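Local coordinates for protein acetyl transferase (Salmonella typhimurium, PDB 1S7K) that catalyses N-alpha-acetylation of ribosomal protein L7/L12, probably passing the acetyl group from acetyl-coenzyme A to the N-terminal amino group of the protein, at residues Gln59-Ile62 with Leu63-Gln66; Met121-Tyr124 with Ala125-Asp129; Ala89-Ile93 with Asn94-Tyr98. One frame throughout, in Å; residues are numbered along the deposited sequence.

Contact 1 (Gln59-Ile62 with Leu63-Gln66); sequences QGNI and LLHQ
Ile62 and Gln66 lie one turn apart on helix 55-67, and their side chains slant past each other: the CG2 branch of Ile62 comes within 4.1 Å of NE2 of Gln66. The gamma carbon of Gln66 is anti to its carbonyl carbon (chi1 -59°), which brings CG back over the preceding turn, 3.2 Å from Ile62 O. That same oxygen accepts the backbone N-H of Gln66. One residue round the helix, Asn61 and Leu64 make a similar oblique pair, the amide ND2 of Asn61 standing 4.0 Å from the CD1 methyl of Leu64. Leu63 CG rests 3.4 Å from Gln59 O, which accepts the Leu63 backbone N-H. His65 is turned differently. With CG anti to the backbone N (chi1 -169°), its CB sits against Asn61 O while the ring heads off the helix to bond Glu6 and the backbone N of Met72, edge-to-face with Tyr73. Backbone N-H groups of Leu63, His65 and Gln66 reach the carbonyls four residues back, and Leu64 does so weakly. This is regular i to i+4 alpha-helical geometry near the C-terminal end of a surface helix of the GNAT fold, with His65 tying it to strand 71-77.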
ATOM      1  N   GLN A  59      -8.684 -20.320   2.542  1.00 24.61           N
ATOM      2  CA  GLN A  59      -9.618 -19.954   3.579  1.00 25.86           C
ATOM      3  C   GLN A  59      -9.336 -18.529   4.022  1.00 23.79           C
ATOM      4  O   GLN A  59     -10.254 -17.759   4.194  1.00 24.47           O
ATOM      5  CB  GLN A  59      -9.537 -20.953   4.752  1.00 28.84           C
ATOM      6  CG  GLN A  59      -9.910 -22.385   4.281  1.00 32.94           C
ATOM      7  CD  GLN A  59      -9.544 -23.536   5.257  1.00 35.62           C
ATOM      8  OE1 GLN A  59      -8.378 -23.728   5.639  1.00 36.80           O
ATOM      9  NE2 GLN A  59     -10.552 -24.320   5.624  1.00 37.18           N
ATOM     10  N   GLY A  60      -8.061 -18.172   4.165  1.00 23.95           N
ATOM     11  CA  GLY A  60      -7.705 -16.813   4.565  1.00 21.28           C
ATOM     12  C   GLY A  60      -8.154 -15.791   3.534  1.00 20.41           C
ATOM     13  O   GLY A  60      -8.705 -14.723   3.874  1.00 18.19           O
ATOM     14  N   ASN A  61      -8.010 -16.123   2.246  1.00 19.86           N
ATOM     15  CA  ASN A  61      -8.423 -15.104   1.254  1.00 19.77           C
ATOM     16  C   ASN A  61      -9.961 -14.930   1.151  1.00 19.69           C
ATOM     17  O   ASN A  61     -10.460 -13.827   0.876  1.00 19.26           O
ATOM     18  CB  ASN A  61      -7.761 -15.433  -0.079  1.00 20.48           C
ATOM     19  CG  ASN A  61      -6.270 -15.062  -0.075  1.00 20.91           C
ATOM     20  OD1 ASN A  61      -5.478 -15.516  -0.905  1.00 22.00           O
ATOM     21  ND2 ASN A  61      -5.897 -14.209   0.867  1.00 21.22           N
ATOM     22  N   ILE A  62     -10.695 -16.011   1.421  1.00 20.67           N
ATOM     23  CA  ILE A  62     -12.167 -16.042   1.416  1.00 20.42           C
ATOM     24  C   ILE A  62     -12.671 -15.072   2.483  1.00 20.01           C
ATOM     25  O   ILE A  62     -13.594 -14.307   2.223  1.00 20.44           O
ATOM     26  CB  ILE A  62     -12.693 -17.520   1.657  1.00 19.38           C
ATOM     27  CG1 ILE A  62     -12.308 -18.399   0.453  1.00 20.88           C
ATOM     28  CG2 ILE A  62     -14.190 -17.534   1.877  1.00 22.39           C
ATOM     29  CD1 ILE A  62     -12.717 -19.828   0.524  1.00 21.30           C
ATOM     30  N   LEU A  63     -12.055 -15.072   3.668  1.00 20.66           N
ATOM     31  CA  LEU A  63     -12.462 -14.155   4.742  1.00 21.48           C
ATOM     32  C   LEU A  63     -12.290 -12.709   4.306  1.00 21.38           C
ATOM     33  O   LEU A  63     -13.194 -11.906   4.484  1.00 21.26           O
ATOM     34  CB  LEU A  63     -11.655 -14.397   6.025  1.00 23.12           C
ATOM     35  CG  LEU A  63     -11.850 -15.840   6.481  1.00 24.68           C
ATOM     36  CD1 LEU A  63     -10.980 -16.092   7.701  1.00 26.61           C
ATOM     37  CD2 LEU A  63     -13.335 -16.096   6.791  1.00 24.90           C
ATOM     38  N   LEU A  64     -11.132 -12.356   3.724  1.00 19.93           N
ATOM     39  CA  LEU A  64     -10.939 -10.986   3.247  1.00 19.30           C
ATOM     40  C   LEU A  64     -11.975 -10.657   2.145  1.00 19.04           C
ATOM     41  O   LEU A  64     -12.493  -9.529   2.054  1.00 21.93           O
ATOM     42  CB  LEU A  64      -9.514 -10.827   2.651  1.00 18.89           C
ATOM     43  CG  LEU A  64      -8.369 -11.068   3.654  1.00 19.83           C
ATOM     44  CD1 LEU A  64      -6.984 -10.949   2.999  1.00 20.16           C
ATOM     45  CD2 LEU A  64      -8.564 -10.082   4.823  1.00 19.36           C
ATOM     46  N   HIS A  65     -12.258 -11.638   1.309  1.00 19.05           N
ATOM     47  CA  HIS A  65     -13.177 -11.451   0.189  1.00 19.85           C
ATOM     48  C   HIS A  65     -14.575 -11.091   0.706  1.00 21.32           C
ATOM     49  O   HIS A  65     -15.210 -10.174   0.202  1.00 21.41           O
ATOM     50  CB  HIS A  65     -13.147 -12.718  -0.697  1.00 18.49           C
ATOM     51  CG  HIS A  65     -13.854 -12.571  -2.019  1.00 19.05           C
ATOM     52  ND1 HIS A  65     -13.265 -12.917  -3.220  1.00 17.09           N
ATOM     53  CD2 HIS A  65     -15.147 -12.280  -2.311  1.00 19.55           C
ATOM     54  CE1 HIS A  65     -14.171 -12.870  -4.185  1.00 19.18           C
ATOM     55  NE2 HIS A  65     -15.323 -12.486  -3.658  1.00 18.53           N
ATOM     56  N   GLN A  66     -15.019 -11.755   1.767  1.00 23.30           N
ATOM     57  CA  GLN A  66     -16.347 -11.490   2.327  1.00 24.71           C
ATOM     58  C   GLN A  66     -16.392 -10.135   3.027  1.00 24.47           C
ATOM     59  O   GLN A  66     -17.460  -9.537   3.192  1.00 23.57           O
ATOM     60  CB  GLN A  66     -16.738 -12.587   3.336  1.00 27.40           C
ATOM     61  CG  GLN A  66     -16.775 -14.033   2.801  1.00 32.06           C
ATOM     62  CD  GLN A  66     -16.965 -15.095   3.912  1.00 35.24           C
ATOM     63  OE1 GLN A  66     -16.456 -14.945   5.041  1.00 36.13           O
ATOM     64  NE2 GLN A  66     -17.688 -16.178   3.587  1.00 37.99           N
TER

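Contact 2 (Met121-Tyr124 with Ala125-Asp129); sequences MTHY and ARRGD
Tyr124 and Arg127 run side by side and point the same way, and their contact is mainly one of ring against aliphatic chain and guanidinium. Arg127 CD sits over one face of the Tyr124 ring in a CH-pi contact, 3.9 Å from the centroid and displaced toward the rim. Beyond it the chain bends at chi3 (42°), and the guanidinium, inclined 40° to the ring, has Tyr124 OH over its centre. The hydroxyl finds its hydrogen-bond partner in Tyr73, and Phe87 packs edge-to-face with the ring.

The charged interactions hold this guanidinium in place. Arg127 NE donates to OD2 of Asp129 at 2.9 Å, on the syn side of the carboxylate, and NH1 pairs with OD1 in a salt bridge whose modelled 2.5 Å is very short and so less certain in length. This two-pronged grip fixes the rotation of the group. On its remaining side NH2 donates to a water, which is also hydrogen-bonded to NE2 of His123 (2.7 Å), in the plane of that ring; the imidazole packs obliquely against Arg127 CD.

Among the backbone bonds, Ala125 N and Arg127 N reach Met121 O and His123 O. The last, Gly128 N to Tyr124 O at 2.6 Å, closes the final turn. Gly128 then leaves helical angles with a positive phi of 98°, a conformation in which a beta carbon would collide with the carbonyl oxygen of Arg127. The arrangement is a glycine-terminated helix C-terminus, at the point where helix 112-127 of the GNAT beta-alpha-beta unit turns toward strand 132-138.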
ATOM      1  N   MET A 121     -13.277  -5.320 -13.745  1.00 12.01           N
ATOM      2  CA  MET A 121     -13.286  -3.878 -13.460  1.00 13.38           C
ATOM      3  C   MET A 121     -14.650  -3.244 -13.787  1.00 13.95           C
ATOM      4  O   MET A 121     -15.203  -2.466 -13.021  1.00 11.12           O
ATOM      5  CB  MET A 121     -12.164  -3.185 -14.242  1.00 14.77           C
ATOM      6  CG  MET A 121     -10.761  -3.649 -13.754  1.00 11.21           C
ATOM      7  SD  MET A 121      -9.454  -2.610 -14.584  1.00 14.71           S
ATOM      8  CE  MET A 121      -9.825  -2.930 -16.320  1.00 12.00           C
ATOM      9  N   THR A 122     -15.232  -3.651 -14.893  1.00 13.55           N
ATOM     10  CA  THR A 122     -16.532  -3.127 -15.319  1.00 13.66           C
ATOM     11  C   THR A 122     -17.589  -3.506 -14.283  1.00 14.59           C
ATOM     12  O   THR A 122     -18.431  -2.694 -13.899  1.00 13.07           O
ATOM     13  CB  THR A 122     -16.919  -3.779 -16.673  1.00 15.13           C
ATOM     14  OG1 THR A 122     -16.198  -3.114 -17.718  1.00 18.44           O
ATOM     15  CG2 THR A 122     -18.455  -3.738 -16.871  1.00 17.85           C
ATOM     16  N   HIS A 123     -17.501  -4.757 -13.863  1.00 12.28           N
ATOM     17  CA  HIS A 123     -18.414  -5.314 -12.863  1.00 13.22           C
ATOM     18  C   HIS A 123     -18.296  -4.531 -11.526  1.00 14.24           C
ATOM     19  O   HIS A 123     -19.324  -4.217 -10.891  1.00 15.71           O
ATOM     20  CB  HIS A 123     -18.074  -6.769 -12.656  1.00 12.72           C
ATOM     21  CG  HIS A 123     -18.835  -7.412 -11.529  1.00 13.06           C
ATOM     22  ND1 HIS A 123     -20.064  -8.015 -11.729  1.00 13.52           N
ATOM     23  CD2 HIS A 123     -18.542  -7.566 -10.213  1.00 13.25           C
ATOM     24  CE1 HIS A 123     -20.490  -8.522 -10.578  1.00 14.46           C
ATOM     25  NE2 HIS A 123     -19.589  -8.265  -9.647  1.00 15.99           N
ATOM     26  N   TYR A 124     -17.078  -4.198 -11.108  1.00 12.99           N
ATOM     27  CA  TYR A 124     -16.941  -3.443  -9.856  1.00 12.17           C
ATOM     28  C   TYR A 124     -17.340  -1.991 -10.008  1.00 13.67           C
ATOM     29  O   TYR A 124     -17.851  -1.391  -9.052  1.00 13.22           O
ATOM     30  CB  TYR A 124     -15.527  -3.567  -9.320  1.00 13.30           C
ATOM     31  CG  TYR A 124     -15.539  -4.712  -8.398  1.00 12.99           C
ATOM     32  CD1 TYR A 124     -15.847  -4.511  -7.063  1.00 12.08           C
ATOM     33  CD2 TYR A 124     -15.333  -6.001  -8.856  1.00 12.02           C
ATOM     34  CE1 TYR A 124     -15.945  -5.564  -6.195  1.00 17.12           C
ATOM     35  CE2 TYR A 124     -15.419  -7.079  -7.983  1.00 14.15           C
ATOM     36  CZ  TYR A 124     -15.731  -6.822  -6.637  1.00 15.92           C
ATOM     37  OH  TYR A 124     -15.728  -7.797  -5.711  1.00 16.25           O
ATOM     38  N   ALA A 125     -17.113  -1.424 -11.193  1.00 12.13           N
ATOM     39  CA  ALA A 125     -17.547  -0.028 -11.424  1.00 15.88           C
ATOM     40  C   ALA A 125     -19.080  -0.037 -11.298  1.00 15.97           C
ATOM     41  O   ALA A 125     -19.704   0.922 -10.731  1.00 18.59           O
ATOM     42  CB  ALA A 125     -17.158   0.434 -12.855  1.00 15.37           C
ATOM     43  N   ARG A 126     -19.706  -1.080 -11.836  1.00 16.58           N
ATOM     44  CA  ARG A 126     -21.178  -1.161 -11.739  1.00 17.54           C
ATOM     45  C   ARG A 126     -21.645  -1.349 -10.296  1.00 16.27           C
ATOM     46  O   ARG A 126     -22.587  -0.664  -9.875  1.00 16.83           O
ATOM     47  CB  ARG A 126     -21.728  -2.215 -12.687  1.00 20.58           C
ATOM     48  CG  ARG A 126     -21.178  -1.975 -14.092  1.00 27.59           C
ATOM     49  CD  ARG A 126     -22.199  -1.888 -15.232  1.00 32.64           C
ATOM     50  NE  ARG A 126     -21.636  -0.946 -16.204  1.00 38.10           N
ATOM     51  CZ  ARG A 126     -21.702  -1.033 -17.530  1.00 39.39           C
ATOM     52  NH1 ARG A 126     -22.331  -2.037 -18.132  1.00 41.20           N
ATOM     53  NH2 ARG A 126     -21.088  -0.111 -18.257  1.00 40.27           N
ATOM     54  N   ARG A 127     -20.927  -2.185  -9.522  1.00 13.73           N
ATOM     55  CA  ARG A 127     -21.216  -2.377  -8.071  1.00 15.45           C
ATOM     56  C   ARG A 127     -21.014  -1.003  -7.421  1.00 16.06           C
ATOM     57  O   ARG A 127     -21.850  -0.524  -6.625  1.00 15.04           O
ATOM     58  CB  ARG A 127     -20.245  -3.361  -7.430  1.00 15.18           C
ATOM     59  CG  ARG A 127     -20.585  -4.811  -7.689  1.00 15.98           C
ATOM     60  CD  ARG A 127     -19.509  -5.731  -7.155  1.00 17.24           C
ATOM     61  NE  ARG A 127     -18.971  -5.374  -5.825  1.00 18.90           N
ATOM     62  CZ  ARG A 127     -18.988  -6.204  -4.782  1.00 21.47           C
ATOM     63  NH1 ARG A 127     -18.466  -5.854  -3.600  1.00 22.25           N
ATOM     64  NH2 ARG A 127     -19.553  -7.382  -4.917  1.00 22.03           N
ATOM     65  N   GLY A 128     -19.900  -0.377  -7.778  1.00 14.78           N
ATOM     66  CA  GLY A 128     -19.602   0.957  -7.310  1.00 15.02           C
ATOM     67  C   GLY A 128     -18.675   1.068  -6.138  1.00 17.12           C
ATOM     68  O   GLY A 128     -18.340   2.201  -5.726  1.00 16.17           O
ATOM     69  N   ASP A 129     -18.321  -0.069  -5.536  1.00 16.64           N
ATOM     70  CA  ASP A 129     -17.455  -0.002  -4.391  1.00 15.98           C
ATOM     71  C   ASP A 129     -15.988   0.110  -4.727  1.00 15.50           C
ATOM     72  O   ASP A 129     -15.170   0.307  -3.831  1.00 13.81           O
ATOM     73  CB  ASP A 129     -17.705  -1.132  -3.375  1.00 16.82           C
ATOM     74  CG  ASP A 129     -17.791  -2.544  -3.992  1.00 18.41           C
ATOM     75  OD1 ASP A 129     -17.701  -3.523  -3.180  1.00 16.97           O
ATOM     76  OD2 ASP A 129     -17.978  -2.677  -5.227  1.00 18.72           O
TER
HETATM   77  O   HOH W   1     -19.804  -9.457  -7.187  1.00 20.77           O

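Contact 3 (Ala89-Ile93 with Asn94-Tyr98)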
ATOM      1  N   ALA A  89      -5.255  -6.226  -2.292  1.00 17.54           N
ATOM      2  CA  ALA A  89      -5.726  -5.469  -1.126  1.00 16.69           C
ATOM      3  C   ALA A  89      -6.710  -4.436  -1.652  1.00 16.83           C
ATOM      4  O   ALA A  89      -6.660  -4.058  -2.839  1.00 16.46           O
ATOM      5  CB  ALA A  89      -4.586  -4.745  -0.447  1.00 15.67           C
ATOM      6  N   ILE A  90      -7.563  -3.929  -0.770  1.00 16.66           N
ATOM      7  CA  ILE A  90      -8.534  -2.893  -1.134  1.00 16.47           C
ATOM      8  C   ILE A  90      -8.466  -1.868  -0.028  1.00 17.55           C
ATOM      9  O   ILE A  90      -8.197  -2.239   1.130  1.00 17.75           O
ATOM     10  CB  ILE A  90      -9.967  -3.463  -1.212  1.00 16.54           C
ATOM     11  CG1 ILE A  90     -10.077  -4.391  -2.441  1.00 16.85           C
ATOM     12  CG2 ILE A  90     -11.001  -2.337  -1.293  1.00 16.97           C
ATOM     13  CD1 ILE A  90     -11.347  -5.237  -2.481  1.00 17.68           C
ATOM     14  N   GLU A  91      -8.669  -0.603  -0.399  1.00 14.40           N
ATOM     15  CA  GLU A  91      -8.691   0.529   0.492  1.00 16.20           C
ATOM     16  C   GLU A  91     -10.176   0.942   0.371  1.00 17.48           C
ATOM     17  O   GLU A  91     -10.529   1.725  -0.492  1.00 14.30           O
ATOM     18  CB  GLU A  91      -7.754   1.606  -0.047  1.00 15.36           C
ATOM     19  CG  GLU A  91      -6.278   1.185   0.022  1.00 15.42           C
ATOM     20  CD  GLU A  91      -5.368   2.227  -0.564  1.00 16.94           C
ATOM     21  OE1 GLU A  91      -5.885   3.298  -0.978  1.00 17.64           O
ATOM     22  OE2 GLU A  91      -4.146   1.958  -0.610  1.00 15.23           O
ATOM     23  N   PRO A  92     -11.066   0.364   1.221  1.00 18.16           N
ATOM     24  CA  PRO A  92     -12.484   0.703   1.106  1.00 18.88           C
ATOM     25  C   PRO A  92     -12.815   2.168   1.007  1.00 18.70           C
ATOM     26  O   PRO A  92     -13.604   2.560   0.161  1.00 20.15           O
ATOM     27  CB  PRO A  92     -13.124   0.027   2.360  1.00 19.28           C
ATOM     28  CG  PRO A  92     -12.176  -1.152   2.619  1.00 20.14           C
ATOM     29  CD  PRO A  92     -10.824  -0.435   2.439  1.00 17.17           C
ATOM     30  N   ILE A  93     -12.187   2.994   1.832  1.00 18.20           N
ATOM     31  CA  ILE A  93     -12.548   4.405   1.817  1.00 19.82           C
ATOM     32  C   ILE A  93     -12.176   5.099   0.529  1.00 18.84           C
ATOM     33  O   ILE A  93     -12.919   5.918   0.041  1.00 19.36           O
ATOM     34  CB  ILE A  93     -11.917   5.143   3.036  1.00 20.33           C
ATOM     35  CG1 ILE A  93     -12.296   4.350   4.322  1.00 24.10           C
ATOM     36  CG2 ILE A  93     -12.481   6.601   3.081  1.00 22.09           C
ATOM     37  CD1 ILE A  93     -11.382   4.640   5.610  1.00 27.96           C
ATOM     38  N   ASN A  94     -11.009   4.757  -0.015  1.00 17.62           N
ATOM     39  CA  ASN A  94     -10.542   5.337  -1.286  1.00 15.11           C
ATOM     40  C   ASN A  94     -11.131   4.586  -2.516  1.00 15.14           C
ATOM     41  O   ASN A  94     -10.933   5.030  -3.690  1.00 14.48           O
ATOM     42  CB  ASN A  94      -8.989   5.275  -1.334  1.00 13.05           C
ATOM     43  CG  ASN A  94      -8.325   6.065  -0.194  1.00 14.47           C
ATOM     44  OD1 ASN A  94      -8.828   7.094   0.213  1.00 14.12           O
ATOM     45  ND2 ASN A  94      -7.159   5.580   0.307  1.00 13.84           N
ATOM     46  N   LYS A  95     -11.864   3.505  -2.253  1.00 15.29           N
ATOM     47  CA  LYS A  95     -12.462   2.674  -3.313  1.00 14.88           C
ATOM     48  C   LYS A  95     -11.344   2.344  -4.317  1.00 15.56           C
ATOM     49  O   LYS A  95     -11.519   2.562  -5.522  1.00 15.91           O
ATOM     50  CB  LYS A  95     -13.572   3.408  -4.049  1.00 14.77           C
ATOM     51  CG  LYS A  95     -14.808   3.727  -3.166  1.00 15.20           C
ATOM     52  CD  LYS A  95     -15.977   4.191  -4.056  1.00 16.88           C
ATOM     53  CE  LYS A  95     -17.127   4.669  -3.182  1.00 18.88           C
ATOM     54  NZ  LYS A  95     -18.329   4.911  -3.964  1.00 22.92           N
ATOM     55  N   ALA A  96     -10.204   1.889  -3.790  1.00 14.78           N
ATOM     56  CA  ALA A  96      -9.024   1.510  -4.594  1.00 12.26           C
ATOM     57  C   ALA A  96      -8.627   0.034  -4.375  1.00 13.02           C
ATOM     58  O   ALA A  96      -8.623  -0.482  -3.229  1.00 14.10           O
ATOM     59  CB  ALA A  96      -7.834   2.431  -4.228  1.00 12.80           C
ATOM     60  N   ALA A  97      -8.235  -0.632  -5.461  1.00  9.93           N
ATOM     61  CA  ALA A  97      -7.817  -2.026  -5.396  1.00  9.32           C
ATOM     62  C   ALA A  97      -6.512  -2.228  -6.130  1.00  9.84           C
ATOM     63  O   ALA A  97      -6.318  -1.620  -7.199  1.00 10.34           O
ATOM     64  CB  ALA A  97      -8.861  -2.906  -5.996  1.00 12.17           C
ATOM     65  N   TYR A  98      -5.632  -3.065  -5.583  1.00  8.98           N
ATOM     66  CA  TYR A  98      -4.369  -3.382  -6.262  1.00 10.04           C
ATOM     67  C   TYR A  98      -4.567  -4.784  -6.873  1.00 11.44           C
ATOM     68  O   TYR A  98      -5.015  -5.726  -6.220  1.00 13.25           O
ATOM     69  CB  TYR A  98      -3.212  -3.381  -5.264  1.00  9.42           C
ATOM     70  CG  TYR A  98      -3.066  -2.013  -4.630  1.00 12.08           C
ATOM     71  CD1 TYR A  98      -3.787  -1.655  -3.504  1.00 12.40           C
ATOM     72  CD2 TYR A  98      -2.265  -1.060  -5.226  1.00 11.03           C
ATOM     73  CE1 TYR A  98      -3.701  -0.322  -2.980  1.00 12.67           C
ATOM     74  CE2 TYR A  98      -2.177   0.238  -4.739  1.00 11.90           C
ATOM     75  CZ  TYR A  98      -2.880   0.603  -3.631  1.00 14.11           C
ATOM     76  OH  TYR A  98      -2.723   1.886  -3.159  1.00 18.13           O
TER
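Glu91 reaches across the hairpin to three residues of the 94-98 segment. Its CB lies 3.9 Å from Ala96 O, the oxygen that accepts the Glu91 backbone N-H at 2.8 Å. With CG anti to the carbonyl carbon (chi1 -68°) and the chain extended beyond it, the carboxylate is carried over Ala96, whose CB is 3.9 Å from OE1. OE1 takes a nearly straight bond from ND2 of Asn94 at 2.9 Å; it lies in the plane of that amide, but ND2 stands 42° out of the carboxylate plane. OE2 accepts the hydroxyl of Tyr98, also at 2.9 Å, from the opposite face of the carboxylate, which sits at the edge of the tyrosine ring. Each oxygen is thus gripped by its own donor, fixing the rotation of the carboxylate. Asn94 OD1 meanwhile bonds the backbone N of Tyr164 of the second subunit, and Tyr98 packs on Met159 of that subunit. On the other face of the sheet Ile90 CG1 touches Ala97 CB. Lys95, with a positive phi of 50°, and Ala96 together stand opposite Glu91 in a G1 beta bulge, at the turn of the antiparallel hairpin of strands 80-91 and 96-103, at the dimer interface.

How the contacts relate
All three contacts are local. Contacts 1 and 3 lie at the surface, whereas contact 2 is partly buried, with Met121 and Tyr124 facing the sheet. Contact 1 lies within one helix, contact 2 spans the end of another and the turn after it, and contact 3 joins two neighbouring strands. In contact 1 backbone bonds dominate, with loose side-chain pairs; contacts 2 and 3 add a carboxylate gripped through both oxygens, by one arginine in the helix-end turn and by two neutral donors at the hairpin. Contacts 2 and 3 touch, Lys95 NZ probably bonding Gly128 O at 3.2 Å, so hairpin turn and helix end meet. Contact 1 touches neither, and contact 3 alone reaches the second subunit.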